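Local coordinates for PUA domain-containing protein (Pyrococcus horikoshii, PDB 3D79) that is of uncharacterised function but carries a PUA domain and probably binds RNA, as members of that family generally do, at residues A[19-22]-A[23-27]; A[97-100]-A[101-105]. All coordinates share one frame; numbering follows the deposited sequence.

Interaction 1: A[19-22]-A[23-27]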
ATOM      1  N   LYS A  19     -13.531  -9.627 -15.453  1.00 17.95           N
ATOM      2  CA  LYS A  19     -12.469  -8.916 -16.164  1.00 18.57           C
ATOM      3  C   LYS A  19     -11.693  -8.004 -15.205  1.00 18.16           C
ATOM      4  O   LYS A  19     -10.456  -8.004 -15.197  1.00 18.33           O
ATOM      5  CB  LYS A  19     -13.062  -8.119 -17.333  1.00 19.28           C
ATOM      6  CG  LYS A  19     -12.065  -7.234 -18.082  1.00 22.01           C
ATOM      7  CD  LYS A  19     -12.806  -6.266 -19.002  1.00 25.17           C
ATOM      8  CE  LYS A  19     -11.869  -5.205 -19.567  1.00 27.82           C
ATOM      9  NZ  LYS A  19     -10.891  -5.775 -20.539  1.00 30.19           N
ATOM     10  N   ASP A  20     -12.421  -7.251 -14.383  1.00 17.84           N
ATOM     11  CA  ASP A  20     -11.789  -6.365 -13.411  1.00 18.20           C
ATOM     12  C   ASP A  20     -11.031  -7.126 -12.323  1.00 17.52           C
ATOM     13  O   ASP A  20      -9.936  -6.723 -11.933  1.00 17.41           O
ATOM     14  CB  ASP A  20     -12.804  -5.391 -12.812  1.00 18.73           C
ATOM     15  CG  ASP A  20     -13.255  -4.321 -13.808  1.00 21.46           C
ATOM     16  OD1 ASP A  20     -12.782  -4.320 -14.963  1.00 23.75           O
ATOM     17  OD2 ASP A  20     -14.086  -3.472 -13.420  1.00 24.87           O
ATOM     18  N   VAL A  21     -11.603  -8.236 -11.852  1.00 16.89           N
ATOM     19  CA  VAL A  21     -10.927  -9.087 -10.864  1.00 16.13           C
ATOM     20  C   VAL A  21      -9.582  -9.575 -11.412  1.00 15.92           C
ATOM     21  O   VAL A  21      -8.555  -9.498 -10.733  1.00 15.48           O
ATOM     22  CB  VAL A  21     -11.819 -10.287 -10.424  1.00 15.97           C
ATOM     23  CG1 VAL A  21     -11.039 -11.262  -9.547  1.00 16.25           C
ATOM     24  CG2 VAL A  21     -13.063  -9.789  -9.692  1.00 16.38           C
ATOM     25  N   LYS A  22      -9.588 -10.052 -12.651  1.00 15.97           N
ATOM     26  CA  LYS A  22      -8.372 -10.554 -13.273  1.00 16.05           C
ATOM     27  C   LYS A  22      -7.319  -9.457 -13.423  1.00 16.34           C
ATOM     28  O   LYS A  22      -6.128  -9.709 -13.240  1.00 16.08           O
ATOM     29  CB  LYS A  22      -8.685 -11.218 -14.610  1.00 16.12           C
ATOM     30  CG  LYS A  22      -9.404 -12.548 -14.444  1.00 16.77           C
ATOM     31  CD  LYS A  22      -9.659 -13.214 -15.782  1.00 17.78           C
ATOM     32  CE  LYS A  22     -10.343 -14.566 -15.592  1.00 19.20           C
ATOM     33  NZ  LYS A  22     -10.607 -15.203 -16.922  1.00 20.16           N
ATOM     34  N   GLU A  23      -7.761  -8.245 -13.741  1.00 16.62           N
ATOM     35  CA  GLU A  23      -6.826  -7.125 -13.870  1.00 17.40           C
ATOM     36  C   GLU A  23      -6.211  -6.740 -12.521  1.00 16.72           C
ATOM     37  O   GLU A  23      -5.033  -6.387 -12.462  1.00 16.78           O
ATOM     38  CB  GLU A  23      -7.483  -5.923 -14.565  1.00 18.21           C
ATOM     39  CG  GLU A  23      -6.534  -4.751 -14.918  1.00 21.89           C
ATOM     40  CD  GLU A  23      -5.201  -5.158 -15.567  1.00 25.60           C
ATOM     41  OE1 GLU A  23      -5.162  -6.047 -16.459  1.00 27.02           O
ATOM     42  OE2 GLU A  23      -4.177  -4.546 -15.196  1.00 26.54           O
ATOM     43  N   ILE A  24      -6.989  -6.823 -11.442  1.00 16.00           N
ATOM     44  CA  ILE A  24      -6.442  -6.578 -10.102  1.00 15.57           C
ATOM     45  C   ILE A  24      -5.374  -7.625  -9.785  1.00 15.24           C
ATOM     46  O   ILE A  24      -4.279  -7.289  -9.340  1.00 14.77           O
ATOM     47  CB  ILE A  24      -7.543  -6.521  -9.003  1.00 15.74           C
ATOM     48  CG1 ILE A  24      -8.441  -5.294  -9.211  1.00 16.12           C
ATOM     49  CG2 ILE A  24      -6.906  -6.500  -7.601  1.00 16.72           C
ATOM     50  CD1 ILE A  24      -9.660  -5.235  -8.289  1.00 15.39           C
ATOM     51  N   ILE A  25      -5.681  -8.895 -10.047  1.00 14.85           N
ATOM     52  CA  ILE A  25      -4.709  -9.969  -9.841  1.00 14.67           C
ATOM     53  C   ILE A  25      -3.417  -9.705 -10.621  1.00 14.69           C
ATOM     54  O   ILE A  25      -2.315  -9.857 -10.084  1.00 14.29           O
ATOM     55  CB  ILE A  25      -5.303 -11.341 -10.217  1.00 14.77           C
ATOM     56  CG1 ILE A  25      -6.419 -11.705  -9.236  1.00 15.03           C
ATOM     57  CG2 ILE A  25      -4.217 -12.426 -10.238  1.00 15.69           C
ATOM     58  CD1 ILE A  25      -7.259 -12.902  -9.683  1.00 15.59           C
ATOM     59  N   ALA A  26      -3.566  -9.302 -11.882  1.00 14.82           N
ATOM     60  CA  ALA A  26      -2.421  -8.980 -12.732  1.00 15.29           C
ATOM     61  C   ALA A  26      -1.560  -7.872 -12.114  1.00 15.46           C
ATOM     62  O   ALA A  26      -0.336  -8.000 -12.034  1.00 15.91           O
ATOM     63  CB  ALA A  26      -2.899  -8.584 -14.111  1.00 15.28           C
ATOM     64  N   GLN A  27      -2.210  -6.811 -11.649  1.00 15.84           N
ATOM     65  CA  GLN A  27      -1.512  -5.688 -11.020  1.00 16.55           C
ATOM     66  C   GLN A  27      -0.767  -6.117  -9.756  1.00 16.50           C
ATOM     67  O   GLN A  27       0.407  -5.800  -9.587  1.00 16.93           O
ATOM     68  CB  GLN A  27      -2.482  -4.546 -10.707  1.00 16.66           C
ATOM     69  CG  GLN A  27      -2.964  -3.777 -11.931  1.00 17.59           C
ATOM     70  CD  GLN A  27      -3.936  -2.661 -11.579  1.00 17.75           C
ATOM     71  OE1 GLN A  27      -3.720  -1.906 -10.629  1.00 18.35           O
ATOM     72  NE2 GLN A  27      -5.010  -2.546 -12.356  1.00 21.13           N
TER
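V21 turns CG1 anti to its backbone N (chi1 172°), while I25, one turn further along helix 18-32, holds CG1 anti to its carbonyl carbon (chi1 -67°) and extends CD1 back towards it. The two side chains cross at a slant, and V21 CG1 lies 4.1 Å from I25 CD1, a loose van der Waals contact between i and i+4. The same isoleucine shape serves I24, whose CG1 rests 3.4 Å from D20 O, and I25 CG1 lies equally close to V21 O. Bulky apolar chains suit this face because V21 and I24 are buried. Beneath the side chains run the regular alpha-helical bonds, I25 N to V21 O at 3.0 Å being nearly straight at 169°, with E23 to K19, I24 to D20 and A26 to K22 alongside. I24 continues inward onto L16, L41 and I74; I25 touches L41 and K43. K19, K22 and E23 are exposed, where long charged chains can meet solvent. This part of the helix is amphipathic: main-chain polarity is met by i to i+4 bonds, while I24 and I25, with V21 as a buried neighbour, rely on dispersion and the hydrophobic effect to join it to the Pre-PUA-like region.

Interaction 2: A[97-100]-A[101-105]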
ATOM      1  N   VAL A  97       8.918   0.630   1.840  1.00 13.09           N
ATOM      2  CA  VAL A  97       9.740   1.758   2.262  1.00 12.97           C
ATOM      3  C   VAL A  97       9.761   1.693   3.781  1.00 12.95           C
ATOM      4  O   VAL A  97       8.723   1.836   4.430  1.00 12.98           O
ATOM      5  CB  VAL A  97       9.150   3.097   1.774  1.00 12.59           C
ATOM      6  CG1 VAL A  97       9.988   4.259   2.289  1.00 13.85           C
ATOM      7  CG2 VAL A  97       9.073   3.109   0.246  1.00 13.00           C
ATOM      8  N   VAL A  98      10.938   1.431   4.349  1.00 13.63           N
ATOM      9  CA  VAL A  98      11.061   1.246   5.797  1.00 13.87           C
ATOM     10  C   VAL A  98      11.618   2.511   6.437  1.00 14.34           C
ATOM     11  O   VAL A  98      12.664   3.004   6.011  1.00 14.38           O
ATOM     12  CB  VAL A  98      11.971   0.045   6.144  1.00 14.13           C
ATOM     13  CG1 VAL A  98      11.846  -0.289   7.618  1.00 13.63           C
ATOM     14  CG2 VAL A  98      11.584  -1.165   5.291  1.00 13.00           C
ATOM     15  N   VAL A  99      10.915   3.018   7.449  1.00 14.91           N
ATOM     16  CA  VAL A  99      11.302   4.263   8.132  1.00 15.81           C
ATOM     17  C   VAL A  99      11.699   4.055   9.596  1.00 16.89           C
ATOM     18  O   VAL A  99      11.281   3.078  10.239  1.00 17.36           O
ATOM     19  CB  VAL A  99      10.196   5.367   8.043  1.00 15.22           C
ATOM     20  CG1 VAL A  99       9.901   5.724   6.593  1.00 14.52           C
ATOM     21  CG2 VAL A  99       8.931   4.963   8.782  1.00 14.40           C
ATOM     22  N   ASP A 100      12.508   4.980  10.109  1.00 18.56           N
ATOM     23  CA  ASP A 100      12.906   4.968  11.517  1.00 20.41           C
ATOM     24  C   ASP A 100      11.796   5.493  12.430  1.00 21.52           C
ATOM     25  O   ASP A 100      10.796   6.031  11.949  1.00 21.26           O
ATOM     26  CB  ASP A 100      14.261   5.677  11.757  1.00 20.34           C
ATOM     27  CG  ASP A 100      14.283   7.159  11.337  1.00 21.68           C
ATOM     28  OD1 ASP A 100      13.235   7.839  11.284  1.00 21.57           O
ATOM     29  OD2 ASP A 100      15.402   7.661  11.091  1.00 23.02           O
ATOM     30  N   GLU A 101      11.971   5.332  13.741  1.00 22.99           N
ATOM     31  CA  GLU A 101      10.920   5.699  14.701  1.00 24.60           C
ATOM     32  C   GLU A 101      10.618   7.199  14.719  1.00 23.83           C
ATOM     33  O   GLU A 101       9.484   7.599  14.986  1.00 24.29           O
ATOM     34  CB  GLU A 101      11.245   5.185  16.112  1.00 24.74           C
ATOM     35  CG  GLU A 101      12.556   5.699  16.696  1.00 27.07           C
ATOM     36  CD  GLU A 101      12.880   5.075  18.043  1.00 27.35           C
ATOM     37  OE1 GLU A 101      14.074   4.807  18.297  1.00 31.56           O
ATOM     38  OE2 GLU A 101      11.945   4.837  18.842  1.00 31.46           O
ATOM     39  N   GLY A 102      11.627   8.015  14.415  1.00 23.71           N
ATOM     40  CA  GLY A 102      11.478   9.470  14.346  1.00 23.12           C
ATOM     41  C   GLY A 102      10.549   9.947  13.244  1.00 22.74           C
ATOM     42  O   GLY A 102       9.927  11.002  13.364  1.00 22.77           O
ATOM     43  N   ALA A 103      10.461   9.168  12.168  1.00 21.73           N
ATOM     44  CA  ALA A 103       9.595   9.492  11.033  1.00 21.08           C
ATOM     45  C   ALA A 103       8.112   9.200  11.284  1.00 20.54           C
ATOM     46  O   ALA A 103       7.237   9.780  10.633  1.00 20.31           O
ATOM     47  CB  ALA A 103      10.066   8.752   9.799  1.00 21.21           C
ATOM     48  N   VAL A 104       7.836   8.305  12.227  1.00 20.02           N
ATOM     49  CA  VAL A 104       6.487   7.756  12.425  1.00 19.69           C
ATOM     50  C   VAL A 104       5.396   8.796  12.741  1.00 19.78           C
ATOM     51  O   VAL A 104       4.384   8.863  12.026  1.00 19.24           O
ATOM     52  CB  VAL A 104       6.492   6.604  13.480  1.00 19.98           C
ATOM     53  CG1 VAL A 104       5.076   6.108  13.779  1.00 19.85           C
ATOM     54  CG2 VAL A 104       7.362   5.460  12.996  1.00 19.92           C
ATOM     55  N   PRO A 105       5.591   9.611  13.797  1.00 19.43           N
ATOM     56  CA  PRO A 105       4.505  10.528  14.158  1.00 19.64           C
ATOM     57  C   PRO A 105       4.173  11.538  13.055  1.00 19.14           C
ATOM     58  O   PRO A 105       3.008  11.900  12.888  1.00 19.35           O
ATOM     59  CB  PRO A 105       5.027  11.222  15.423  1.00 19.63           C
ATOM     60  CG  PRO A 105       6.487  11.021  15.419  1.00 20.18           C
ATOM     61  CD  PRO A 105       6.754   9.745  14.697  1.00 19.78           C
TER
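D100 receives the backbone N-H of A103 twice, through its own carbonyl oxygen and through its carboxylate. The main-chain bond, A103 N to D100 O, measures 3.2 Å. Its N-H...O angle is 142°, and the donor stands well above the carbonyl plane, away from the lone pairs. A weak second bond joins A103 N to D100 OD1, also at 3.2 Å but more bent, at 133°. The carboxylate gets there because chi1 of 60° sets CG between the backbone N and the carbonyl carbon, folding the short side chain over the start of the turn; a side chain-to-backbone N-H bond from i to i+3 is a reach for which aspartate is well suited. The main-chain bond closes a beta turn over 100-103, with helical phi/psi at its two middle residues, E101 and G102. These form the exposed outside of the bend, where a charged chain and a residue without one are easily accommodated.

The apolar contact is between V99 and A103. V99, the last residue of strand 96-99, directs its side chain at the turn, and its CB comes 3.8 Å from A103 CB, with CG2 slightly farther off. V99 also packs on V133 and L142 within the sheet domain, while V104 carries the side of the turn onto E135 and L142.

Two methyl-to-oxygen approaches are plain van der Waals contacts. A103 CB sits 3.6 Å from D100 OD1, and a small residue fits between strand end and carboxylate. V104 lays CG2 3.6 Å from D100 O.

As the chain passes from strand towards helix 104-108, the A103 N-H divides its attraction between two oxygens, a bifurcated and probably modest hold that the V99-A103 contact supplements with hydrophobic packing.

How the interactions relate
Along the chain, interaction 1 closes well before interaction 2 opens; one belongs to the Pre-PUA-like part and the other to the PUA part. Their centres are 32 Å apart, on opposite sides of the chain's centre, and their nearest atoms about 16 Å, without touching. Interaction 1 lies within helix 18-32, which packs on strand 73-76 of the antiparallel sheet, whereas interaction 2 joins strand 96-99 of the mixed sheet to the turn leading into helix 104-108. Since they share neither helix nor sheet and do not meet, each can directly stabilise only its own part of the protein.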